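Local coordinates for phospholethanolamine N-methyltransferase 2 (Haemonchus contortus, PDB 4KRI), which probably transfers methyl groups from S-adenosylmethionine to phosphomonomethylethanolamine and its dimethyl successor, the closing steps of nematode phosphocholine synthesis, at residues A[203-214]-A[292-300]; A[322-333]-A[419-429]. One frame throughout, in Å; residues are numbered along the deposited sequence.

Contact 1: A[203-214]-A[292-300]; sequences SPGGWNQNLAIL and YVFSRDCIQ. With SAH (S-adenosyl-L-homocysteine), chain D.
In the wall of the S-adenosylhomocysteine pocket, the R296 guanidinium at the end of strand 292-296 is clasped by the turn and first helical turns of 203-214. Two bonds lie in its plane: NH2 donates to P204 O at 2.7 Å, and NH1 to N210 OD1 at 3.0 Å, each reaching a carbonyl lone pair. The N210 amide lies nearly coplanar with the guanidinium, its ND2 bonded to Q239. I213 CD1 presses on one face, 3.2 Å from R296 NE, while S203 OG sits over the opposite face. A bend at chi2 (77°) turns the arginine chain toward these partners, and NE pairs with D297 OD2 in a salt bridge; the other carboxylate oxygen, OD1, is hydrogen-bonded to W424 and T325.

In this Rossmann-like methyltransferase domain, the end of the strand meets the cofactor. The R296 carbonyl accepts a bond from the SAH amino nitrogen, and S203 OG donates to the carboxylate atom O at 2.8 Å. The same hydroxyl accepts from a water that itself accepts a hydrogen bond from R296 NH1, so the guanidinium is linked to the carboxylate through the water and S203.

Two residues earlier on the strand, F294 packs on the helix. L214 CD2 stands over the ring centre in a CH-pi contact, 4.0 Å from the centroid, whereas I213 CG2 comes in at the ring edge, 3.8 Å from F294 CE1.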
loop_
_atom_site.group_PDB
_atom_site.type_symbol
_atom_site.label_atom_id
_atom_site.label_comp_id
_atom_site.label_asym_id
_atom_site.label_seq_id
_atom_site.Cartn_x
_atom_site.Cartn_y
_atom_site.Cartn_z
ATOM N N SER A 203 0.091 -3.774 -15.020
ATOM C CA SER A 203 -0.900 -2.987 -15.741
ATOM C C SER A 203 -0.712 -3.140 -17.244
ATOM O O SER A 203 0.409 -3.352 -17.718
ATOM C CB SER A 203 -0.791 -1.515 -15.350
ATOM O OG SER A 203 0.555 -1.084 -15.483
ATOM N N PRO A 204 -1.813 -3.039 -17.997
ATOM C CA PRO A 204 -1.826 -3.177 -19.456
ATOM C C PRO A 204 -0.738 -2.358 -20.136
ATOM O O PRO A 204 -0.599 -1.154 -19.872
ATOM C CB PRO A 204 -3.193 -2.593 -19.836
ATOM C CG PRO A 204 -4.065 -2.934 -18.690
ATOM C CD PRO A 204 -3.175 -2.873 -17.451
ATOM N N GLY A 205 0.042 -3.022 -20.981
ATOM C CA GLY A 205 0.967 -2.336 -21.864
ATOM C C GLY A 205 2.369 -2.126 -21.322
ATOM O O GLY A 205 3.247 -1.671 -22.055
ATOM N N GLY A 206 2.577 -2.444 -20.048
ATOM C CA GLY A 206 3.897 -2.369 -19.446
ATOM C C GLY A 206 4.563 -1.006 -19.557
ATOM O O GLY A 206 3.893 0.029 -19.504
ATOM N N TRP A 207 5.884 -1.011 -19.724
ATOM C CA TRP A 207 6.693 0.217 -19.627
ATOM C C TRP A 207 6.277 1.261 -20.669
ATOM O O TRP A 207 6.062 2.421 -20.343
ATOM C CB TRP A 207 8.183 -0.116 -19.793
ATOM C CG TRP A 207 9.084 1.100 -20.019
ATOM C CD1 TRP A 207 9.251 1.804 -21.187
ATOM C CD2 TRP A 207 9.950 1.709 -19.061
ATOM N NE1 TRP A 207 10.151 2.823 -20.999
ATOM C CE2 TRP A 207 10.600 2.787 -19.704
ATOM C CE3 TRP A 207 10.234 1.458 -17.720
ATOM C CZ2 TRP A 207 11.512 3.610 -19.045
ATOM C CZ3 TRP A 207 11.141 2.272 -17.068
ATOM C CH2 TRP A 207 11.773 3.335 -17.731
ATOM N N ASN A 208 6.166 0.851 -21.927
ATOM C CA ASN A 208 5.846 1.807 -22.978
ATOM C C ASN A 208 4.484 2.454 -22.769
ATOM O O ASN A 208 4.302 3.641 -23.043
ATOM C CB ASN A 208 5.886 1.144 -24.354
ATOM C CG ASN A 208 7.290 0.813 -24.798
ATOM O OD1 ASN A 208 8.251 1.451 -24.365
ATOM N ND2 ASN A 208 7.417 -0.172 -25.680
ATOM N N GLN A 209 3.515 1.679 -22.296
ATOM C CA GLN A 209 2.178 2.238 -22.134
ATOM C C GLN A 209 2.144 3.171 -20.941
ATOM O O GLN A 209 1.530 4.235 -20.997
ATOM C CB GLN A 209 1.118 1.151 -21.973
ATOM C CG GLN A 209 -0.301 1.701 -21.869
ATOM C CD GLN A 209 -0.769 2.399 -23.147
ATOM O OE1 GLN A 209 -0.588 1.885 -24.248
ATOM N NE2 GLN A 209 -1.385 3.573 -22.998
ATOM N N ASN A 210 2.794 2.776 -19.857
ATOM C CA ASN A 210 2.815 3.651 -18.696
ATOM C C ASN A 210 3.490 4.985 -19.000
ATOM O O ASN A 210 3.086 6.027 -18.480
ATOM C CB ASN A 210 3.457 2.977 -17.489
ATOM C CG ASN A 210 3.075 3.656 -16.201
ATOM O OD1 ASN A 210 1.913 3.595 -15.787
ATOM N ND2 ASN A 210 4.028 4.339 -15.580
ATOM N N LEU A 211 4.498 4.970 -19.863
ATOM C CA LEU A 211 5.167 6.220 -20.211
ATOM C C LEU A 211 4.220 7.132 -20.986
ATOM O O LEU A 211 4.195 8.344 -20.776
ATOM C CB LEU A 211 6.430 5.959 -21.035
ATOM C CG LEU A 211 7.243 7.196 -21.407
ATOM C CD1 LEU A 211 7.817 7.843 -20.147
ATOM C CD2 LEU A 211 8.356 6.837 -22.375
ATOM N N ALA A 212 3.439 6.542 -21.883
ATOM C CA ALA A 212 2.474 7.307 -22.666
ATOM C C ALA A 212 1.427 7.937 -21.744
ATOM O O ALA A 212 1.032 9.082 -21.943
ATOM C CB ALA A 212 1.818 6.415 -23.714
ATOM N N ILE A 213 1.000 7.194 -20.724
ATOM C CA ILE A 213 0.033 7.717 -19.758
ATOM C C ILE A 213 0.630 8.849 -18.916
ATOM O O ILE A 213 -0.014 9.881 -18.711
ATOM C CB ILE A 213 -0.501 6.591 -18.854
ATOM C CG1 ILE A 213 -1.209 5.558 -19.727
ATOM C CG2 ILE A 213 -1.445 7.125 -17.788
ATOM C CD1 ILE A 213 -1.890 4.494 -18.962
ATOM N N LEU A 214 1.862 8.675 -18.445
ATOM C CA LEU A 214 2.511 9.715 -17.641
ATOM C C LEU A 214 2.621 11.038 -18.386
ATOM O O LEU A 214 2.516 12.112 -17.788
ATOM C CB LEU A 214 3.909 9.276 -17.210
ATOM C CG LEU A 214 3.917 8.259 -16.076
ATOM C CD1 LEU A 214 5.356 7.818 -15.774
ATOM C CD2 LEU A 214 3.258 8.848 -14.831
ATOM N N TYR A 292 1.156 15.868 -7.817
ATOM C CA TYR A 292 0.440 14.922 -8.663
ATOM C C TYR A 292 -0.036 13.758 -7.842
ATOM O O TYR A 292 0.634 13.328 -6.910
ATOM C CB TYR A 292 1.367 14.360 -9.768
ATOM C CG TYR A 292 2.021 15.449 -10.559
ATOM C CD1 TYR A 292 1.299 16.161 -11.513
ATOM C CD2 TYR A 292 3.352 15.781 -10.349
ATOM C CE1 TYR A 292 1.893 17.181 -12.234
ATOM C CE2 TYR A 292 3.956 16.806 -11.064
ATOM C CZ TYR A 292 3.219 17.496 -12.003
ATOM O OH TYR A 292 3.810 18.517 -12.713
ATOM N N VAL A 293 -1.200 13.238 -8.200
ATOM C CA VAL A 293 -1.641 11.962 -7.683
ATOM C C VAL A 293 -1.925 11.114 -8.907
ATOM O O VAL A 293 -2.648 11.526 -9.819
ATOM C CB VAL A 293 -2.914 12.106 -6.825
ATOM C CG1 VAL A 293 -3.497 10.732 -6.513
ATOM C CG2 VAL A 293 -2.586 12.838 -5.525
ATOM N N PHE A 294 -1.321 9.940 -8.942
ATOM C CA PHE A 294 -1.409 9.065 -10.098
ATOM C C PHE A 294 -1.951 7.735 -9.628
ATOM O O PHE A 294 -1.507 7.217 -8.607
ATOM C CB PHE A 294 0.008 8.865 -10.651
ATOM C CG PHE A 294 0.073 7.985 -11.877
ATOM C CD1 PHE A 294 -0.622 8.319 -13.028
ATOM C CD2 PHE A 294 0.866 6.843 -11.885
ATOM C CE1 PHE A 294 -0.545 7.519 -14.166
ATOM C CE2 PHE A 294 0.947 6.032 -13.019
ATOM C CZ PHE A 294 0.250 6.378 -14.164
ATOM N N SER A 295 -2.888 7.149 -10.364
ATOM C CA SER A 295 -3.338 5.814 -10.002
ATOM C C SER A 295 -3.555 5.019 -11.257
ATOM O O SER A 295 -4.390 5.371 -12.080
ATOM C CB SER A 295 -4.611 5.853 -9.168
ATOM O OG SER A 295 -4.956 4.526 -8.792
ATOM N N ARG A 296 -2.792 3.947 -11.413
ATOM C CA ARG A 296 -2.833 3.197 -12.664
ATOM C C ARG A 296 -3.479 1.823 -12.483
ATOM O O ARG A 296 -2.862 0.909 -11.920
ATOM C CB ARG A 296 -1.396 3.073 -13.174
ATOM C CG ARG A 296 -1.263 2.359 -14.483
ATOM C CD ARG A 296 -1.660 3.217 -15.671
ATOM N NE ARG A 296 -2.097 2.285 -16.701
ATOM C CZ ARG A 296 -1.255 1.612 -17.473
ATOM N NH1 ARG A 296 0.051 1.840 -17.372
ATOM N NH2 ARG A 296 -1.712 0.735 -18.352
ATOM N N ASP A 297 -4.736 1.716 -12.914
ATOM C CA ASP A 297 -5.473 0.461 -12.949
ATOM C C ASP A 297 -5.612 -0.174 -11.568
ATOM O O ASP A 297 -5.479 -1.389 -11.397
ATOM C CB ASP A 297 -4.848 -0.473 -13.996
ATOM C CG ASP A 297 -4.843 0.160 -15.378
ATOM O OD1 ASP A 297 -5.809 0.897 -15.694
ATOM O OD2 ASP A 297 -3.875 -0.031 -16.133
ATOM N N CYS A 298 -5.928 0.683 -10.599
ATOM C CA CYS A 298 -6.120 0.292 -9.211
ATOM C C CYS A 298 -7.568 0.465 -8.761
ATOM O O CYS A 298 -8.115 -0.397 -8.070
ATOM C CB CYS A 298 -5.208 1.145 -8.313
ATOM S SG CYS A 298 -5.705 1.282 -6.565
ATOM N N ILE A 299 -8.200 1.570 -9.143
ATOM C CA ILE A 299 -9.398 1.960 -8.399
ATOM C C ILE A 299 -10.653 1.151 -8.695
ATOM O O ILE A 299 -11.644 1.310 -8.001
ATOM C CB ILE A 299 -9.684 3.490 -8.404
ATOM C CG1 ILE A 299 -10.251 3.950 -9.741
ATOM C CG2 ILE A 299 -8.425 4.274 -8.022
ATOM C CD1 ILE A 299 -10.939 5.325 -9.654
ATOM N N GLN A 300 -10.604 0.252 -9.675
ATOM C CA GLN A 300 -11.703 -0.704 -9.828
ATOM C C GLN A 300 -11.813 -1.621 -8.600
ATOM O O GLN A 300 -12.835 -2.279 -8.400
ATOM C CB GLN A 300 -11.579 -1.523 -11.126
ATOM C CG GLN A 300 -10.438 -2.535 -11.150
ATOM C CD GLN A 300 -9.111 -1.913 -11.515
ATOM O OE1 GLN A 300 -9.061 -0.871 -12.176
ATOM N NE2 GLN A 300 -8.027 -2.544 -11.088
HETATM N N SAH D . -0.109 0.664 -10.517
HETATM C CA SAH D . 0.633 -0.617 -10.648
HETATM C CB SAH D . -0.178 -1.779 -9.951
HETATM C CG SAH D . -1.502 -2.194 -10.582
HETATM S SD SAH D . -2.342 -3.506 -9.639
HETATM C C SAH D . 1.006 -0.889 -12.051
HETATM O O SAH D . 0.776 -0.062 -12.922
HETATM O OXT SAH D . 1.744 -1.829 -12.295
HETATM C "C5'" SAH D . -3.492 -2.716 -8.498
HETATM C "C4'" SAH D . -2.983 -2.470 -7.192
HETATM O "O4'" SAH D . -3.935 -1.640 -6.474
HETATM C "C3'" SAH D . -2.901 -3.729 -6.417
HETATM O "O3'" SAH D . -1.559 -3.931 -6.029
HETATM C "C2'" SAH D . -3.749 -3.529 -5.241
HETATM O "O2'" SAH D . -3.215 -4.112 -4.075
HETATM C "C1'" SAH D . -3.827 -2.040 -5.145
HETATM N N9 SAH D . -4.982 -1.562 -4.308
HETATM C C8 SAH D . -6.287 -1.882 -4.461
HETATM N N7 SAH D . -6.994 -1.191 -3.560
HETATM C C5 SAH D . -6.148 -0.418 -2.847
HETATM C C6 SAH D . -6.333 0.489 -1.796
HETATM N N6 SAH D . -7.583 0.741 -1.274
HETATM N N1 SAH D . -5.241 1.109 -1.298
HETATM C C2 SAH D . -4.018 0.877 -1.788
HETATM N N3 SAH D . -3.810 0.017 -2.802
HETATM C C4 SAH D . -4.850 -0.650 -3.336
HETATM O O HOH W 1 1.634 -0.153 -17.760
#

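Contact 2: A[322-333]-A[419-429]; sequences VLITMYGVGHGT and DDNHNWNFFAA. With 1SH (2-(methylamino)ethyl dihydrogen phosphate), chain E.
Strands 322-329 and 422-429 run antiparallel, with V322, I324, M326 and G328 forming hydrogen-bonded pairs with A429, F427, N425 and N423. I324 N to F427 O, at 2.8 Å, is a representative rung. Strand 422-430 is inserted antiparallel between 320-329 and 367-371, the hallmark of the class I (Rossmann-like) methyltransferase fold. Beyond the paired strands come single backbone bonds, G330 N to N421 O and G332 N to D420 O.

Among aromatic contacts, H422 turns its edge onto the face of Y327, the planes at 70°; NE2 stands over the ring centre, 3.4 Å from Y327 CG. The Y327 hydroxyl donates to phosphate oxygen O4 of phosphomonomethylethanolamine at 2.6 Å, and that oxygen lies in the ring plane.

Apolar packing occupies both faces. I324 CD1 reaches the F427 ring edge, 3.9 Å from CD2, V322 CG1 touches CE2 of the same ring, and M326 CE meets F427 CB. Across the sheet, L323 CG lies 3.7 Å from F426 CE1.

Polar side chains tie the loop ends: D420 OD2 accepts from H331 N at 2.9 Å, met from above the carboxylate plane, and N421 ND2 donates to T333 O, while N421 OD1 accepts from S335 N.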
loop_
_atom_site.group_PDB
_atom_site.type_symbol
_atom_site.label_atom_id
_atom_site.label_comp_id
_atom_site.label_asym_id
_atom_site.label_seq_id
_atom_site.Cartn_x
_atom_site.Cartn_y
_atom_site.Cartn_z
ATOM N N VAL A 322 -4.574 15.307 -10.706
ATOM C CA VAL A 322 -4.823 13.884 -10.510
ATOM C C VAL A 322 -5.007 13.242 -11.877
ATOM O O VAL A 322 -5.590 13.846 -12.764
ATOM C CB VAL A 322 -6.048 13.641 -9.598
ATOM C CG1 VAL A 322 -7.286 14.350 -10.140
ATOM C CG2 VAL A 322 -6.321 12.136 -9.431
ATOM N N LEU A 323 -4.450 12.045 -12.060
ATOM C CA LEU A 323 -4.622 11.283 -13.288
ATOM C C LEU A 323 -4.795 9.826 -12.908
ATOM O O LEU A 323 -3.987 9.269 -12.171
ATOM C CB LEU A 323 -3.423 11.474 -14.219
ATOM C CG LEU A 323 -3.578 10.982 -15.658
ATOM C CD1 LEU A 323 -2.687 11.779 -16.597
ATOM C CD2 LEU A 323 -3.250 9.505 -15.751
ATOM N N ILE A 324 -5.873 9.218 -13.393
ATOM C CA ILE A 324 -6.201 7.836 -13.050
ATOM C C ILE A 324 -6.595 7.079 -14.322
ATOM O O ILE A 324 -7.305 7.619 -15.177
ATOM C CB ILE A 324 -7.403 7.793 -12.062
ATOM C CG1 ILE A 324 -7.088 8.582 -10.782
ATOM C CG2 ILE A 324 -7.795 6.356 -11.711
ATOM C CD1 ILE A 324 -8.289 8.763 -9.852
ATOM N N THR A 325 -6.120 5.844 -14.460
ATOM C CA THR A 325 -6.704 4.919 -15.427
ATOM C C THR A 325 -7.324 3.779 -14.641
ATOM O O THR A 325 -6.847 3.443 -13.572
ATOM C CB THR A 325 -5.690 4.375 -16.469
ATOM O OG1 THR A 325 -4.791 3.451 -15.836
ATOM C CG2 THR A 325 -4.898 5.516 -17.114
ATOM N N MET A 326 -8.404 3.190 -15.159
ATOM C CA MET A 326 -9.089 2.154 -14.393
ATOM C C MET A 326 -9.882 1.248 -15.314
ATOM O O MET A 326 -10.276 1.666 -16.398
ATOM C CB MET A 326 -10.039 2.806 -13.378
ATOM C CG MET A 326 -11.170 3.571 -14.046
ATOM S SD MET A 326 -12.083 4.781 -13.042
ATOM C CE MET A 326 -11.604 6.292 -13.889
ATOM N N TYR A 327 -10.126 0.013 -14.886
ATOM C CA TYR A 327 -11.164 -0.788 -15.541
ATOM C C TYR A 327 -12.488 -0.109 -15.227
ATOM O O TYR A 327 -12.696 0.337 -14.093
ATOM C CB TYR A 327 -11.192 -2.220 -14.984
ATOM C CG TYR A 327 -10.071 -3.149 -15.435
ATOM C CD1 TYR A 327 -9.092 -2.732 -16.325
ATOM C CD2 TYR A 327 -10.014 -4.466 -14.969
ATOM C CE1 TYR A 327 -8.066 -3.602 -16.730
ATOM C CE2 TYR A 327 -9.010 -5.344 -15.382
ATOM C CZ TYR A 327 -8.042 -4.906 -16.258
ATOM O OH TYR A 327 -7.048 -5.782 -16.656
ATOM N N GLY A 328 -13.376 -0.021 -16.215
ATOM C CA GLY A 328 -14.710 0.514 -15.994
ATOM C C GLY A 328 -15.762 -0.345 -16.665
ATOM O O GLY A 328 -15.440 -1.347 -17.308
ATOM N N VAL A 329 -17.025 0.038 -16.515
ATOM C CA VAL A 329 -18.098 -0.702 -17.174
ATOM C C VAL A 329 -18.622 0.116 -18.353
ATOM O O VAL A 329 -18.724 1.348 -18.275
ATOM C CB VAL A 329 -19.230 -1.073 -16.188
ATOM C CG1 VAL A 329 -19.824 0.165 -15.541
ATOM C CG2 VAL A 329 -20.310 -1.893 -16.884
ATOM N N GLY A 330 -18.914 -0.575 -19.452
ATOM C CA GLY A 330 -19.393 0.057 -20.665
ATOM C C GLY A 330 -20.903 0.165 -20.671
ATOM O O GLY A 330 -21.555 0.044 -19.626
ATOM N N HIS A 331 -21.467 0.399 -21.848
ATOM C CA HIS A 331 -22.903 0.624 -21.943
ATOM C C HIS A 331 -23.645 -0.507 -22.643
ATOM O O HIS A 331 -24.823 -0.373 -22.960
ATOM C CB HIS A 331 -23.192 1.961 -22.625
ATOM C CG HIS A 331 -22.787 3.144 -21.802
ATOM N ND1 HIS A 331 -21.499 3.637 -21.793
ATOM C CD2 HIS A 331 -23.491 3.912 -20.938
ATOM C CE1 HIS A 331 -21.432 4.668 -20.971
ATOM N NE2 HIS A 331 -22.626 4.856 -20.438
ATOM N N GLY A 332 -22.961 -1.618 -22.877
ATOM C CA GLY A 332 -23.605 -2.765 -23.496
ATOM C C GLY A 332 -24.354 -3.619 -22.492
ATOM O O GLY A 332 -24.234 -3.428 -21.282
ATOM N N THR A 333 -25.132 -4.568 -22.999
ATOM C CA THR A 333 -25.846 -5.501 -22.148
ATOM C C THR A 333 -24.853 -6.435 -21.471
ATOM O O THR A 333 -24.094 -7.137 -22.140
ATOM C CB THR A 333 -26.845 -6.335 -22.968
ATOM O OG1 THR A 333 -27.621 -5.463 -23.810
ATOM C CG2 THR A 333 -27.768 -7.106 -22.037
ATOM N N ASP A 419 -18.698 -7.103 -26.105
ATOM C CA ASP A 419 -20.065 -6.839 -25.670
ATOM C C ASP A 419 -20.224 -5.430 -25.081
ATOM O O ASP A 419 -21.314 -5.051 -24.648
ATOM C CB ASP A 419 -20.492 -7.909 -24.658
ATOM C CG ASP A 419 -20.502 -9.298 -25.256
ATOM O OD1 ASP A 419 -20.747 -9.415 -26.476
ATOM O OD2 ASP A 419 -20.268 -10.271 -24.512
ATOM N N ASP A 420 -19.133 -4.660 -25.092
ATOM C CA ASP A 420 -19.057 -3.347 -24.426
ATOM C C ASP A 420 -19.428 -3.443 -22.950
ATOM O O ASP A 420 -20.114 -2.571 -22.408
ATOM C CB ASP A 420 -19.908 -2.277 -25.140
ATOM C CG ASP A 420 -19.485 -0.853 -24.775
ATOM O OD1 ASP A 420 -18.265 -0.575 -24.772
ATOM O OD2 ASP A 420 -20.364 -0.010 -24.476
ATOM N N ASN A 421 -18.969 -4.514 -22.305
ATOM C CA ASN A 421 -19.105 -4.644 -20.863
ATOM C C ASN A 421 -17.865 -4.039 -20.195
ATOM O O ASN A 421 -17.966 -3.183 -19.318
ATOM C CB ASN A 421 -19.223 -6.114 -20.455
ATOM C CG ASN A 421 -20.541 -6.770 -20.897
ATOM O OD1 ASN A 421 -20.822 -7.898 -20.495
ATOM N ND2 ASN A 421 -21.343 -6.075 -21.706
ATOM N N HIS A 422 -16.696 -4.490 -20.641
ATOM C CA HIS A 422 -15.410 -4.111 -20.050
ATOM C C HIS A 422 -14.855 -2.898 -20.791
ATOM O O HIS A 422 -14.641 -2.956 -21.999
ATOM C CB HIS A 422 -14.445 -5.295 -20.196
ATOM C CG HIS A 422 -13.219 -5.206 -19.348
ATOM N ND1 HIS A 422 -12.589 -6.318 -18.829
ATOM C CD2 HIS A 422 -12.479 -4.138 -18.946
ATOM C CE1 HIS A 422 -11.528 -5.943 -18.138
ATOM N NE2 HIS A 422 -11.441 -4.628 -18.195
ATOM N N ASN A 423 -14.622 -1.800 -20.074
ATOM C CA ASN A 423 -13.996 -0.630 -20.674
ATOM C C ASN A 423 -12.706 -0.270 -19.938
ATOM O O ASN A 423 -12.488 -0.689 -18.796
ATOM C CB ASN A 423 -14.948 0.580 -20.649
ATOM C CG ASN A 423 -15.965 0.572 -21.779
ATOM O OD1 ASN A 423 -16.182 -0.448 -22.442
ATOM N ND2 ASN A 423 -16.604 1.716 -22.001
ATOM N N TRP A 424 -11.853 0.515 -20.591
ATOM C CA TRP A 424 -10.613 0.969 -19.959
ATOM C C TRP A 424 -10.655 2.482 -20.003
ATOM O O TRP A 424 -10.572 3.078 -21.085
ATOM C CB TRP A 424 -9.385 0.438 -20.701
ATOM C CG TRP A 424 -8.085 0.702 -19.959
ATOM C CD1 TRP A 424 -7.886 0.622 -18.610
ATOM C CD2 TRP A 424 -6.830 1.124 -20.525
ATOM N NE1 TRP A 424 -6.577 0.941 -18.307
ATOM C CE2 TRP A 424 -5.915 1.262 -19.466
ATOM C CE3 TRP A 424 -6.397 1.393 -21.832
ATOM C CZ2 TRP A 424 -4.584 1.655 -19.667
ATOM C CZ3 TRP A 424 -5.074 1.781 -22.034
ATOM C CH2 TRP A 424 -4.186 1.913 -20.954
ATOM N N ASN A 425 -10.819 3.103 -18.834
ATOM C CA ASN A 425 -11.129 4.526 -18.753
ATOM C C ASN A 425 -9.990 5.395 -18.225
ATOM O O ASN A 425 -9.200 4.950 -17.398
ATOM C CB ASN A 425 -12.366 4.740 -17.880
ATOM C CG ASN A 425 -13.637 4.246 -18.544
ATOM O OD1 ASN A 425 -13.720 4.180 -19.772
ATOM N ND2 ASN A 425 -14.640 3.919 -17.735
ATOM N N PHE A 426 -9.948 6.637 -18.704
ATOM C CA PHE A 426 -8.963 7.641 -18.310
ATOM C C PHE A 426 -9.692 8.817 -17.655
ATOM O O PHE A 426 -10.745 9.251 -18.129
ATOM C CB PHE A 426 -8.227 8.125 -19.564
ATOM C CG PHE A 426 -7.315 9.307 -19.336
ATOM C CD1 PHE A 426 -5.973 9.108 -19.071
ATOM C CD2 PHE A 426 -7.791 10.610 -19.430
ATOM C CE1 PHE A 426 -5.124 10.185 -18.867
ATOM C CE2 PHE A 426 -6.956 11.692 -19.229
ATOM C CZ PHE A 426 -5.616 11.480 -18.946
ATOM N N PHE A 427 -9.143 9.324 -16.561
ATOM C CA PHE A 427 -9.683 10.503 -15.895
ATOM C C PHE A 427 -8.521 11.387 -15.452
ATOM O O PHE A 427 -7.540 10.899 -14.896
ATOM C CB PHE A 427 -10.527 10.091 -14.683
ATOM C CG PHE A 427 -10.683 11.173 -13.651
ATOM C CD1 PHE A 427 -11.509 12.270 -13.882
ATOM C CD2 PHE A 427 -10.022 11.080 -12.439
ATOM C CE1 PHE A 427 -11.644 13.270 -12.922
ATOM C CE2 PHE A 427 -10.146 12.079 -11.476
ATOM C CZ PHE A 427 -10.963 13.172 -11.718
ATOM N N ALA A 428 -8.615 12.685 -15.723
ATOM C CA ALA A 428 -7.656 13.639 -15.160
ATOM C C ALA A 428 -8.396 14.894 -14.729
ATOM O O ALA A 428 -9.453 15.199 -15.272
ATOM C CB ALA A 428 -6.574 13.980 -16.172
ATOM N N ALA A 429 -7.853 15.616 -13.751
ATOM C CA ALA A 429 -8.460 16.863 -13.293
ATOM C C ALA A 429 -7.483 17.610 -12.413
ATOM O O ALA A 429 -6.440 17.069 -12.014
ATOM C CB ALA A 429 -9.756 16.592 -12.531
HETATM O O4 1SH E . -7.308 -8.250 -15.959
HETATM P P1 1SH E . -7.344 -8.831 -14.548
HETATM O O1 1SH E . -8.710 -8.835 -13.983
HETATM O O3 1SH E . -6.771 -10.299 -14.579
HETATM O O2 1SH E . -6.452 -7.916 -13.612
HETATM C C1 1SH E . -5.202 -7.649 -13.983
HETATM C C2 1SH E . -4.475 -6.592 -13.161
HETATM N N1 1SH E . -4.973 -5.247 -13.235
HETATM C C3 1SH E . -4.269 -4.474 -12.278
HETATM O O HOH W 2 -17.341 3.644 -18.899
HETATM O O HOH W 3 -18.901 2.462 -23.470
HETATM O O HOH W 4 -23.868 -5.732 -25.436
#

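The two contacts meet through neighbouring strands 290-296 and 320-329, their centres about 13 Å apart. D297 of contact 1 is the joint: its OD1 lies 2.7 Å from W424 NE1 and 2.8 Å from T325 OG1, both of contact 2 and both probable hydrogen bonds. R296 NH2 also packs 3.3 Å from W424 CZ2. A further tie runs from Q300 OE1 to the backbone nitrogen of Y327. Contact 1 bonds the amino acid part of S-adenosylhomocysteine through S203 and R296 O, with other residues completing the site, whereas contact 2 offers Y327 to the substrate phosphate; Y193, Y341, R345, Y347 and K413 also hydrogen-bond that ligand. The D297 side chain comes within about 4 Å of the substrate.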